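PDB 2W8X: Ion-channel modulator raklp from Rhipicephalus appendiculatus, which is a tick salivary protein with a highly modified Kunitz/BPTI fold that modulates ion channels, probably activating maxiK potassium channels in the host. Local coordinates for residues C18-W32 with R43-S56. Sequence-based numbering, arbitrary orientation. Where two conformers were deposited one is given.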
# COMPACT_ATOMS: atom_id res chain seq x y z
N CYS A 18 -11.70 3.90 -2.73
CA CYS A 18 -11.51 3.65 -4.16
C CYS A 18 -12.16 2.33 -4.55
O CYS A 18 -12.02 1.37 -3.83
CB CYS A 18 -10.03 3.65 -4.52
SG CYS A 18 -9.31 5.32 -4.47
N ASP A 19 -12.88 2.31 -5.66
CA ASP A 19 -13.50 1.08 -6.15
C ASP A 19 -12.43 0.06 -6.45
O ASP A 19 -11.59 0.28 -7.30
CB ASP A 19 -14.32 1.41 -7.39
CG ASP A 19 -15.01 0.22 -8.00
OD1 ASP A 19 -14.83 -0.93 -7.59
OD2 ASP A 19 -15.77 0.49 -8.97
N PRO A 20 -12.45 -1.08 -5.72
CA PRO A 20 -11.36 -2.06 -5.90
C PRO A 20 -11.35 -2.76 -7.25
O PRO A 20 -10.35 -3.36 -7.63
CB PRO A 20 -11.64 -3.07 -4.80
CG PRO A 20 -13.06 -2.98 -4.56
CD PRO A 20 -13.42 -1.54 -4.72
N ASN A 21 -12.46 -2.63 -7.98
CA ASN A 21 -12.58 -3.18 -9.31
C ASN A 21 -12.03 -2.28 -10.41
O ASN A 21 -11.99 -2.72 -11.57
CB ASN A 21 -14.04 -3.50 -9.60
CG ASN A 21 -14.58 -4.63 -8.79
OD1 ASN A 21 -13.95 -5.65 -8.64
ND2 ASN A 21 -15.73 -4.44 -8.22
N LEU A 22 -11.60 -1.05 -10.07
CA LEU A 22 -10.97 -0.18 -11.05
C LEU A 22 -9.63 -0.79 -11.49
O LEU A 22 -8.73 -1.00 -10.66
CB LEU A 22 -10.72 1.23 -10.52
CG LEU A 22 -11.83 2.24 -10.44
CD1 LEU A 22 -11.23 3.52 -9.83
CD2 LEU A 22 -12.50 2.49 -11.83
N GLN A 23 -9.51 -1.05 -12.78
CA GLN A 23 -8.42 -1.83 -13.38
C GLN A 23 -7.22 -0.94 -13.68
O GLN A 23 -6.80 -0.73 -14.82
CB GLN A 23 -8.94 -2.58 -14.61
CG GLN A 23 -10.05 -3.56 -14.24
CD GLN A 23 -10.59 -4.41 -15.38
OE1 GLN A 23 -11.05 -5.52 -15.15
NE2 GLN A 23 -10.50 -3.93 -16.58
N LEU A 24 -6.66 -0.41 -12.60
CA LEU A 24 -5.51 0.47 -12.65
C LEU A 24 -4.25 -0.34 -12.36
O LEU A 24 -4.03 -0.80 -11.22
CB LEU A 24 -5.68 1.59 -11.65
CG LEU A 24 -6.80 2.60 -11.91
CD1 LEU A 24 -7.10 3.41 -10.62
CD2 LEU A 24 -6.41 3.48 -13.11
N GLY A 25 -3.45 -0.54 -13.40
CA GLY A 25 -2.32 -1.44 -13.35
C GLY A 25 -2.71 -2.89 -13.44
O GLY A 25 -3.90 -3.27 -13.46
N ARG A 26 -1.70 -3.73 -13.51
CA ARG A 26 -1.93 -5.17 -13.68
C ARG A 26 -2.52 -5.78 -12.41
O ARG A 26 -2.17 -5.39 -11.29
CB ARG A 26 -0.61 -5.85 -13.97
CG ARG A 26 0.00 -5.48 -15.29
CD ARG A 26 0.82 -6.65 -15.87
NE ARG A 26 1.55 -6.24 -17.07
CZ ARG A 26 1.01 -6.00 -18.26
NH1 ARG A 26 -0.31 -6.12 -18.46
NH2 ARG A 26 1.80 -5.62 -19.28
N HIS A 27 -3.42 -6.73 -12.58
CA HIS A 27 -3.95 -7.49 -11.48
C HIS A 27 -2.85 -8.34 -10.84
O HIS A 27 -1.99 -8.89 -11.53
CB HIS A 27 -5.10 -8.36 -11.96
CG HIS A 27 -5.84 -9.00 -10.85
ND1 HIS A 27 -5.57 -10.28 -10.41
CD2 HIS A 27 -6.86 -8.54 -10.09
CE1 HIS A 27 -6.39 -10.57 -9.41
NE2 HIS A 27 -7.18 -9.53 -9.19
N SER A 28 -2.93 -8.48 -9.53
CA SER A 28 -2.13 -9.45 -8.77
C SER A 28 -2.98 -10.27 -7.83
O SER A 28 -3.74 -9.72 -7.02
CB SER A 28 -1.07 -8.74 -7.94
OG SER A 28 -0.40 -9.69 -7.11
N ASP A 29 -2.83 -11.59 -7.90
CA ASP A 29 -3.58 -12.48 -7.01
C ASP A 29 -3.15 -12.30 -5.57
O ASP A 29 -3.94 -12.55 -4.66
CB ASP A 29 -3.42 -13.93 -7.40
CG ASP A 29 -4.17 -14.33 -8.68
OD1 ASP A 29 -4.92 -13.54 -9.26
OD2 ASP A 29 -4.01 -15.50 -9.11
N GLN A 30 -1.89 -11.90 -5.35
CA GLN A 30 -1.32 -11.86 -4.00
C GLN A 30 -1.56 -10.56 -3.25
O GLN A 30 -1.23 -10.45 -2.06
CB GLN A 30 0.18 -12.16 -4.04
CG GLN A 30 0.52 -13.63 -4.31
CD GLN A 30 0.14 -14.17 -5.67
OE1 GLN A 30 -0.47 -15.25 -5.76
NE2 GLN A 30 0.50 -13.46 -6.73
N LEU A 31 -2.12 -9.56 -3.94
CA LEU A 31 -2.55 -8.34 -3.26
C LEU A 31 -3.93 -8.59 -2.64
O LEU A 31 -4.55 -9.60 -2.92
CB LEU A 31 -2.56 -7.16 -4.23
CG LEU A 31 -1.19 -6.79 -4.79
CD1 LEU A 31 -1.35 -5.59 -5.72
CD2 LEU A 31 -0.14 -6.50 -3.69
N TRP A 32 -4.37 -7.65 -1.80
CA TRP A 32 -5.69 -7.65 -1.19
C TRP A 32 -6.41 -6.33 -1.47
O TRP A 32 -5.78 -5.32 -1.81
CB TRP A 32 -5.52 -7.81 0.34
CG TRP A 32 -4.93 -9.15 0.71
CD1 TRP A 32 -3.65 -9.58 0.53
CD2 TRP A 32 -5.64 -10.27 1.28
NE1 TRP A 32 -3.51 -10.89 0.94
CE2 TRP A 32 -4.71 -11.33 1.42
CE3 TRP A 32 -6.96 -10.46 1.71
CZ2 TRP A 32 -5.08 -12.55 1.98
CZ3 TRP A 32 -7.31 -11.68 2.26
CH2 TRP A 32 -6.38 -12.70 2.37
N ARG A 43 -9.25 -11.12 -1.17
CA ARG A 43 -8.12 -11.40 -1.99
C ARG A 43 -8.18 -10.73 -3.36
O ARG A 43 -9.28 -10.60 -3.94
CB ARG A 43 -7.96 -12.91 -2.13
CG ARG A 43 -7.55 -13.59 -0.86
CD ARG A 43 -7.65 -15.10 -0.96
NE ARG A 43 -7.41 -15.70 0.37
CZ ARG A 43 -6.27 -16.24 0.76
NH1 ARG A 43 -5.24 -16.30 -0.06
NH2 ARG A 43 -6.19 -16.77 1.98
N GLY A 44 -6.99 -10.42 -3.88
CA GLY A 44 -6.79 -9.83 -5.20
C GLY A 44 -6.70 -8.32 -5.12
O GLY A 44 -7.34 -7.67 -4.28
N GLY A 45 -5.93 -7.75 -6.03
CA GLY A 45 -5.95 -6.27 -6.20
C GLY A 45 -5.25 -5.86 -7.47
O GLY A 45 -4.43 -6.61 -8.00
N TYR A 46 -5.57 -4.65 -7.95
CA TYR A 46 -4.89 -4.05 -9.09
C TYR A 46 -3.76 -3.16 -8.58
O TYR A 46 -3.96 -2.30 -7.71
CB TYR A 46 -5.88 -3.26 -9.95
CG TYR A 46 -6.91 -4.15 -10.62
CD1 TYR A 46 -6.66 -4.79 -11.81
CD2 TYR A 46 -8.17 -4.32 -10.04
CE1 TYR A 46 -7.63 -5.61 -12.38
CE2 TYR A 46 -9.11 -5.13 -10.60
CZ TYR A 46 -8.84 -5.77 -11.77
OH TYR A 46 -9.85 -6.57 -12.36
N ARG A 47 -2.57 -3.36 -9.15
CA ARG A 47 -1.31 -2.85 -8.59
C ARG A 47 -1.21 -1.33 -8.47
O ARG A 47 -0.47 -0.82 -7.63
CB ARG A 47 -0.11 -3.36 -9.40
CG ARG A 47 0.19 -4.83 -9.20
CD ARG A 47 1.41 -5.25 -10.00
NE ARG A 47 1.86 -6.59 -9.63
CZ ARG A 47 2.78 -7.26 -10.28
NH1 ARG A 47 3.35 -6.72 -11.35
NH2 ARG A 47 3.11 -8.48 -9.89
N ASP A 48 -1.93 -0.62 -9.33
CA ASP A 48 -1.88 0.83 -9.32
C ASP A 48 -3.17 1.49 -8.80
O ASP A 48 -3.36 2.71 -8.93
CB ASP A 48 -1.51 1.37 -10.70
CG ASP A 48 -0.10 1.04 -11.08
OD1 ASP A 48 0.76 1.06 -10.18
OD2 ASP A 48 0.16 0.79 -12.29
N ASN A 49 -4.04 0.70 -8.17
CA ASN A 49 -5.24 1.21 -7.52
C ASN A 49 -4.91 1.52 -6.07
O ASN A 49 -4.33 0.68 -5.38
CB ASN A 49 -6.32 0.11 -7.65
CG ASN A 49 -7.70 0.51 -7.16
OD1 ASN A 49 -7.87 1.25 -6.17
ND2 ASN A 49 -8.73 0.01 -7.87
N CYS A 50 -5.27 2.71 -5.59
CA CYS A 50 -5.02 3.04 -4.18
C CYS A 50 -5.62 2.00 -3.21
O CYS A 50 -5.07 1.76 -2.13
CB CYS A 50 -5.54 4.43 -3.83
SG CYS A 50 -4.56 5.79 -4.50
N ASN A 51 -6.75 1.39 -3.59
CA ASN A 51 -7.32 0.30 -2.83
C ASN A 51 -6.75 -1.03 -3.31
O ASN A 51 -7.39 -1.83 -4.00
CB ASN A 51 -8.85 0.34 -2.87
CG ASN A 51 -9.51 -0.74 -2.04
OD1 ASN A 51 -8.87 -1.56 -1.33
ND2 ASN A 51 -10.85 -0.72 -2.07
N SER A 52 -5.48 -1.21 -2.97
CA SER A 52 -4.73 -2.47 -3.17
C SER A 52 -3.70 -2.49 -2.06
O SER A 52 -3.07 -1.46 -1.77
CB SER A 52 -4.05 -2.58 -4.56
OG SER A 52 -3.06 -1.60 -4.77
N HIS A 53 -3.58 -3.64 -1.42
CA HIS A 53 -2.85 -3.76 -0.15
C HIS A 53 -1.90 -4.94 -0.21
O HIS A 53 -2.21 -5.96 -0.82
CB HIS A 53 -3.86 -3.94 0.99
CG HIS A 53 -4.85 -2.82 1.07
ND1 HIS A 53 -4.74 -1.78 1.98
CD2 HIS A 53 -5.96 -2.57 0.34
CE1 HIS A 53 -5.76 -0.96 1.81
NE2 HIS A 53 -6.50 -1.40 0.81
N SER A 54 -0.74 -4.80 0.43
CA SER A 54 0.31 -5.82 0.34
C SER A 54 0.09 -7.08 1.17
O SER A 54 0.75 -8.10 0.94
CB SER A 54 1.64 -5.19 0.69
OG SER A 54 1.64 -4.61 1.99
N SER A 55 -0.81 -7.01 2.13
CA SER A 55 -1.17 -8.17 2.96
C SER A 55 -2.57 -8.01 3.52
O SER A 55 -3.11 -6.91 3.55
CB SER A 55 -0.19 -8.30 4.13
OG SER A 55 -0.34 -7.23 5.09
N SER A 56 -3.16 -9.12 3.99
CA SER A 56 -4.46 -9.08 4.65
C SER A 56 -4.38 -8.21 5.90
O SER A 56 -5.27 -7.40 6.15
CB SER A 56 -4.99 -10.49 4.98
OG SER A 56 -6.23 -10.45 5.71
O HOH W 1 -7.69 -3.30 -6.41
O HOH W 2 0.95 -2.12 -13.15
O HOH W 3 1.48 -9.42 -1.28
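D19 O is gripped twice: N49 ND2, 2.9 Å away, and the backbone N of L22 reach it from opposite faces of its carbonyl plane. The same N49 ND2 gives its other N-H to L22 O (3.0 Å), in the carbonyl plane on a lone pair, tying both ends of the D19–L22 type I turn to one amide. With CG anti to the backbone N (chi1 -174°), N49 carries its amide across to this turn, and its OD1 accepts from N51 N in an Asx turn. N51 ND2 in turn bonds C18 O almost straight, while its OD1 accepts from Y34 N. The Y46 ring carries Q23 CA over the centre of one face and the H27 edge on the other, a T-shaped pair with centroids 5.0 Å apart. W32 is sandwiched: S56 CB sits 3.5 Å from the centroid of its six-membered ring, and R43 CG packs on the opposite face. Replacing W32 by an alanine is likely to open a gap between R43 and S56, leaving each without the ring face it packs on. Antiparallel strands 27-28 and 44-46, with a beta bulge between S28 and W32, join the two segments, while disulfides tie C18 to C3 and C50 to C10 in this highly modified Kunitz/BPTI fold.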